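Flagellar biosynthetic protein FliP (Thermotoga maritima MSB8, PDB 5H72) probably takes part in flagellum-specific protein export as a membrane protein of the export gate, this chain being its periplasmic domain. Local coordinates at residues 26-38 against 60-72. Residues are numbered along the deposited sequence; the frame is centred on the assembly and turned at random.
Sequences NTRIREFMINELK and IEEAPNAVLIPAF
R30 sets CG anti to its carbonyl carbon (chi1 -76°), and a bend at chi3 (62°) swings the guanidinium over to residues 61-65, just before and at the start of helix 65-80. NH1 and NH2 together grip A63 O end-on, in the guanidinium plane, with NH2 at 2.9 Å from A63 O. NH1 also bonds N65 OD1, from above that amide's plane. NH2 adds a weak bond to E61 O. L68 CD2 covers one guanidinium face, 3.5 Å from R30 NH1. N65 ND2 donates to a lone pair of N26 OD1 (2.9 Å), so both ends of this amide are held. With an alanine in place of R30, A63 O would probably lose both side-chain donors and N65 OD1 its R30 partner. Next along the helix, M33 fits as a knob among N65, L68, I69 and F72. Its CG lies over the F72 ring face, 3.7 Å from the centroid, a CH-pi contact. The edge of F32 meets the face of F72 in an offset edge-to-face pair. K38 NZ and E61 OE2 form a salt bridge (2.7 Å). The contact joins helix 17-39 to the 3-10 turn 60-62 and the first half of helix 65-80. V46 of helix 43-52 packs on L37, I60 and A63.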
# COMPACT_ATOMS: atom_id res chain seq x y z
N ASN A 26 -4.20 4.34 11.76
CA ASN A 26 -5.44 3.64 11.41
C ASN A 26 -6.59 4.63 11.20
O ASN A 26 -7.34 4.54 10.22
CB ASN A 26 -5.81 2.61 12.50
CG ASN A 26 -7.13 1.89 12.21
OD1 ASN A 26 -7.22 1.08 11.28
ND2 ASN A 26 -8.15 2.16 13.02
N THR A 27 -6.71 5.60 12.11
CA THR A 27 -7.76 6.60 12.03
C THR A 27 -7.61 7.43 10.75
O THR A 27 -8.58 7.65 10.03
CB THR A 27 -7.75 7.53 13.25
OG1 THR A 27 -7.99 6.76 14.44
CG2 THR A 27 -8.83 8.59 13.13
N ARG A 28 -6.39 7.85 10.46
CA ARG A 28 -6.12 8.63 9.26
C ARG A 28 -6.52 7.86 7.99
O ARG A 28 -7.15 8.40 7.10
CB ARG A 28 -4.64 9.03 9.20
CG ARG A 28 -4.22 9.75 7.94
CD ARG A 28 -4.43 11.27 8.02
NE ARG A 28 -5.84 11.67 8.08
CZ ARG A 28 -6.60 11.93 7.02
NH1 ARG A 28 -6.10 11.81 5.79
NH2 ARG A 28 -7.86 12.31 7.18
N ILE A 29 -6.17 6.59 7.95
CA ILE A 29 -6.45 5.77 6.77
C ILE A 29 -7.95 5.52 6.64
O ILE A 29 -8.49 5.59 5.54
CB ILE A 29 -5.69 4.43 6.83
CG1 ILE A 29 -4.18 4.71 6.76
CG2 ILE A 29 -6.09 3.53 5.68
CD1 ILE A 29 -3.32 3.50 7.00
N ARG A 30 -8.64 5.25 7.75
CA ARG A 30 -10.10 5.13 7.72
C ARG A 30 -10.73 6.40 7.18
O ARG A 30 -11.61 6.34 6.32
CB ARG A 30 -10.66 4.84 9.11
CG ARG A 30 -10.46 3.39 9.55
CD ARG A 30 -11.14 3.15 10.89
NE ARG A 30 -12.58 3.34 10.83
CZ ARG A 30 -13.45 2.40 10.46
NH1 ARG A 30 -13.01 1.20 10.11
NH2 ARG A 30 -14.74 2.66 10.44
N GLU A 31 -10.27 7.54 7.67
CA GLU A 31 -10.82 8.84 7.27
C GLU A 31 -10.66 9.12 5.77
O GLU A 31 -11.58 9.65 5.15
CB GLU A 31 -10.18 9.98 8.08
CG GLU A 31 -10.70 10.10 9.52
CD GLU A 31 -10.05 11.26 10.30
OE1 GLU A 31 -9.15 11.94 9.76
OE2 GLU A 31 -10.45 11.48 11.48
N PHE A 32 -9.52 8.77 5.17
CA PHE A 32 -9.38 9.05 3.74
C PHE A 32 -10.08 7.98 2.89
O PHE A 32 -10.56 8.29 1.81
CB PHE A 32 -7.89 9.30 3.33
CG PHE A 32 -7.06 8.07 3.04
CD1 PHE A 32 -7.33 7.24 1.96
CD2 PHE A 32 -5.92 7.83 3.79
CE1 PHE A 32 -6.53 6.14 1.69
CE2 PHE A 32 -5.10 6.73 3.52
CZ PHE A 32 -5.42 5.88 2.47
N MET A 33 -10.17 6.75 3.38
CA MET A 33 -10.96 5.74 2.68
C MET A 33 -12.42 6.19 2.65
O MET A 33 -13.06 6.20 1.59
CB MET A 33 -10.83 4.37 3.35
CG MET A 33 -9.48 3.71 3.12
SD MET A 33 -9.40 1.96 3.58
CE MET A 33 -9.83 2.01 5.32
N ILE A 34 -12.93 6.58 3.82
CA ILE A 34 -14.30 7.06 3.92
C ILE A 34 -14.54 8.29 3.03
O ILE A 34 -15.53 8.36 2.32
CB ILE A 34 -14.65 7.38 5.39
CG1 ILE A 34 -14.84 6.07 6.16
CG2 ILE A 34 -15.90 8.24 5.48
CD1 ILE A 34 -14.86 6.23 7.65
N ASN A 35 -13.61 9.24 3.06
CA ASN A 35 -13.74 10.44 2.23
C ASN A 35 -13.77 10.12 0.74
O ASN A 35 -14.58 10.68 0.00
CB ASN A 35 -12.60 11.41 2.54
CG ASN A 35 -12.73 12.72 1.79
OD1 ASN A 35 -11.91 13.05 0.94
ND2 ASN A 35 -13.77 13.49 2.11
N GLU A 36 -12.90 9.20 0.31
CA GLU A 36 -12.86 8.77 -1.09
C GLU A 36 -14.17 8.12 -1.50
O GLU A 36 -14.66 8.33 -2.61
CB GLU A 36 -11.70 7.78 -1.32
CG GLU A 36 -10.35 8.43 -1.58
CD GLU A 36 -10.30 9.17 -2.91
OE1 GLU A 36 -10.41 8.52 -3.97
OE2 GLU A 36 -10.14 10.41 -2.89
N LEU A 37 -14.73 7.32 -0.59
CA LEU A 37 -15.97 6.61 -0.87
C LEU A 37 -17.15 7.57 -0.99
O LEU A 37 -18.02 7.39 -1.84
CB LEU A 37 -16.24 5.56 0.21
CG LEU A 37 -15.43 4.26 0.14
CD1 LEU A 37 -15.52 3.51 1.45
CD2 LEU A 37 -15.89 3.36 -1.00
N LYS A 38 -17.18 8.60 -0.14
CA LYS A 38 -18.26 9.57 -0.19
C LYS A 38 -18.12 10.46 -1.41
O LYS A 38 -19.08 10.66 -2.15
CB LYS A 38 -18.29 10.43 1.08
CG LYS A 38 -18.75 9.67 2.30
CD LYS A 38 -19.04 10.62 3.46
CE LYS A 38 -19.46 9.83 4.70
NZ LYS A 38 -19.74 10.73 5.87
N ILE A 60 -21.40 4.37 6.99
CA ILE A 60 -20.16 3.69 6.62
C ILE A 60 -19.06 3.89 7.65
O ILE A 60 -18.12 3.09 7.71
CB ILE A 60 -19.65 4.12 5.23
CG1 ILE A 60 -19.29 5.61 5.19
CG2 ILE A 60 -20.68 3.79 4.15
CD1 ILE A 60 -18.62 6.01 3.89
N GLU A 61 -19.19 4.90 8.50
CA GLU A 61 -18.20 5.08 9.56
C GLU A 61 -18.25 3.97 10.59
O GLU A 61 -17.35 3.86 11.41
CB GLU A 61 -18.38 6.43 10.26
CG GLU A 61 -18.15 7.64 9.37
CD GLU A 61 -19.39 8.02 8.59
OE1 GLU A 61 -20.33 7.21 8.52
OE2 GLU A 61 -19.43 9.15 8.04
N GLU A 62 -19.29 3.14 10.55
CA GLU A 62 -19.40 2.03 11.50
C GLU A 62 -18.89 0.71 10.90
O GLU A 62 -18.83 -0.30 11.59
CB GLU A 62 -20.85 1.87 11.97
CG GLU A 62 -21.46 3.14 12.55
CD GLU A 62 -22.98 3.07 12.66
OE1 GLU A 62 -23.59 2.13 12.09
OE2 GLU A 62 -23.58 3.97 13.30
N ALA A 63 -18.53 0.71 9.62
CA ALA A 63 -18.00 -0.50 9.02
C ALA A 63 -16.59 -0.77 9.53
O ALA A 63 -15.75 0.13 9.56
CB ALA A 63 -18.00 -0.39 7.51
N PRO A 64 -16.33 -2.02 9.96
CA PRO A 64 -14.98 -2.43 10.34
C PRO A 64 -14.05 -2.45 9.12
O PRO A 64 -14.52 -2.45 7.98
CB PRO A 64 -15.19 -3.84 10.91
CG PRO A 64 -16.41 -4.34 10.20
CD PRO A 64 -17.30 -3.13 10.04
N ASN A 65 -12.75 -2.48 9.36
CA ASN A 65 -11.81 -2.42 8.25
C ASN A 65 -11.95 -3.61 7.30
O ASN A 65 -11.69 -3.48 6.11
CB ASN A 65 -10.38 -2.32 8.78
CG ASN A 65 -10.05 -0.93 9.30
OD1 ASN A 65 -10.65 0.06 8.88
ND2 ASN A 65 -9.09 -0.85 10.21
N ALA A 66 -12.40 -4.76 7.81
CA ALA A 66 -12.60 -5.94 6.96
C ALA A 66 -13.65 -5.70 5.88
O ALA A 66 -13.68 -6.41 4.86
CB ALA A 66 -12.99 -7.15 7.81
N VAL A 67 -14.51 -4.72 6.11
CA VAL A 67 -15.52 -4.32 5.15
C VAL A 67 -15.09 -3.06 4.43
O VAL A 67 -15.20 -2.94 3.21
CB VAL A 67 -16.89 -4.07 5.85
CG1 VAL A 67 -17.87 -3.38 4.92
CG2 VAL A 67 -17.48 -5.38 6.37
N LEU A 68 -14.61 -2.09 5.21
CA LEU A 68 -14.29 -0.77 4.69
C LEU A 68 -13.18 -0.83 3.63
O LEU A 68 -13.31 -0.24 2.56
CB LEU A 68 -13.88 0.17 5.82
CG LEU A 68 -13.69 1.66 5.52
CD1 LEU A 68 -14.96 2.27 4.93
CD2 LEU A 68 -13.26 2.40 6.78
N ILE A 69 -12.11 -1.56 3.91
CA ILE A 69 -10.98 -1.61 2.99
C ILE A 69 -11.33 -2.26 1.65
O ILE A 69 -11.00 -1.69 0.60
CB ILE A 69 -9.77 -2.33 3.65
CG1 ILE A 69 -9.29 -1.53 4.86
CG2 ILE A 69 -8.63 -2.49 2.66
CD1 ILE A 69 -8.25 -2.22 5.66
N PRO A 70 -12.01 -3.43 1.64
CA PRO A 70 -12.41 -3.96 0.33
C PRO A 70 -13.37 -3.05 -0.44
O PRO A 70 -13.25 -2.95 -1.67
CB PRO A 70 -13.09 -5.29 0.68
CG PRO A 70 -12.56 -5.66 2.00
CD PRO A 70 -12.33 -4.37 2.73
N ALA A 71 -14.29 -2.39 0.26
CA ALA A 71 -15.21 -1.47 -0.40
C ALA A 71 -14.45 -0.31 -1.03
O ALA A 71 -14.75 0.12 -2.14
CB ALA A 71 -16.25 -0.94 0.58
N PHE A 72 -13.44 0.17 -0.30
CA PHE A 72 -12.60 1.27 -0.76
C PHE A 72 -11.89 0.90 -2.04
O PHE A 72 -11.94 1.65 -3.03
CB PHE A 72 -11.59 1.65 0.34
CG PHE A 72 -10.43 2.48 -0.14
CD1 PHE A 72 -10.60 3.82 -0.45
CD2 PHE A 72 -9.15 1.93 -0.22
CE1 PHE A 72 -9.52 4.58 -0.88
CE2 PHE A 72 -8.08 2.68 -0.65
CZ PHE A 72 -8.26 4.01 -0.97
O HOH W 1 -14.25 5.31 11.60
O HOH W 2 -22.11 8.32 6.62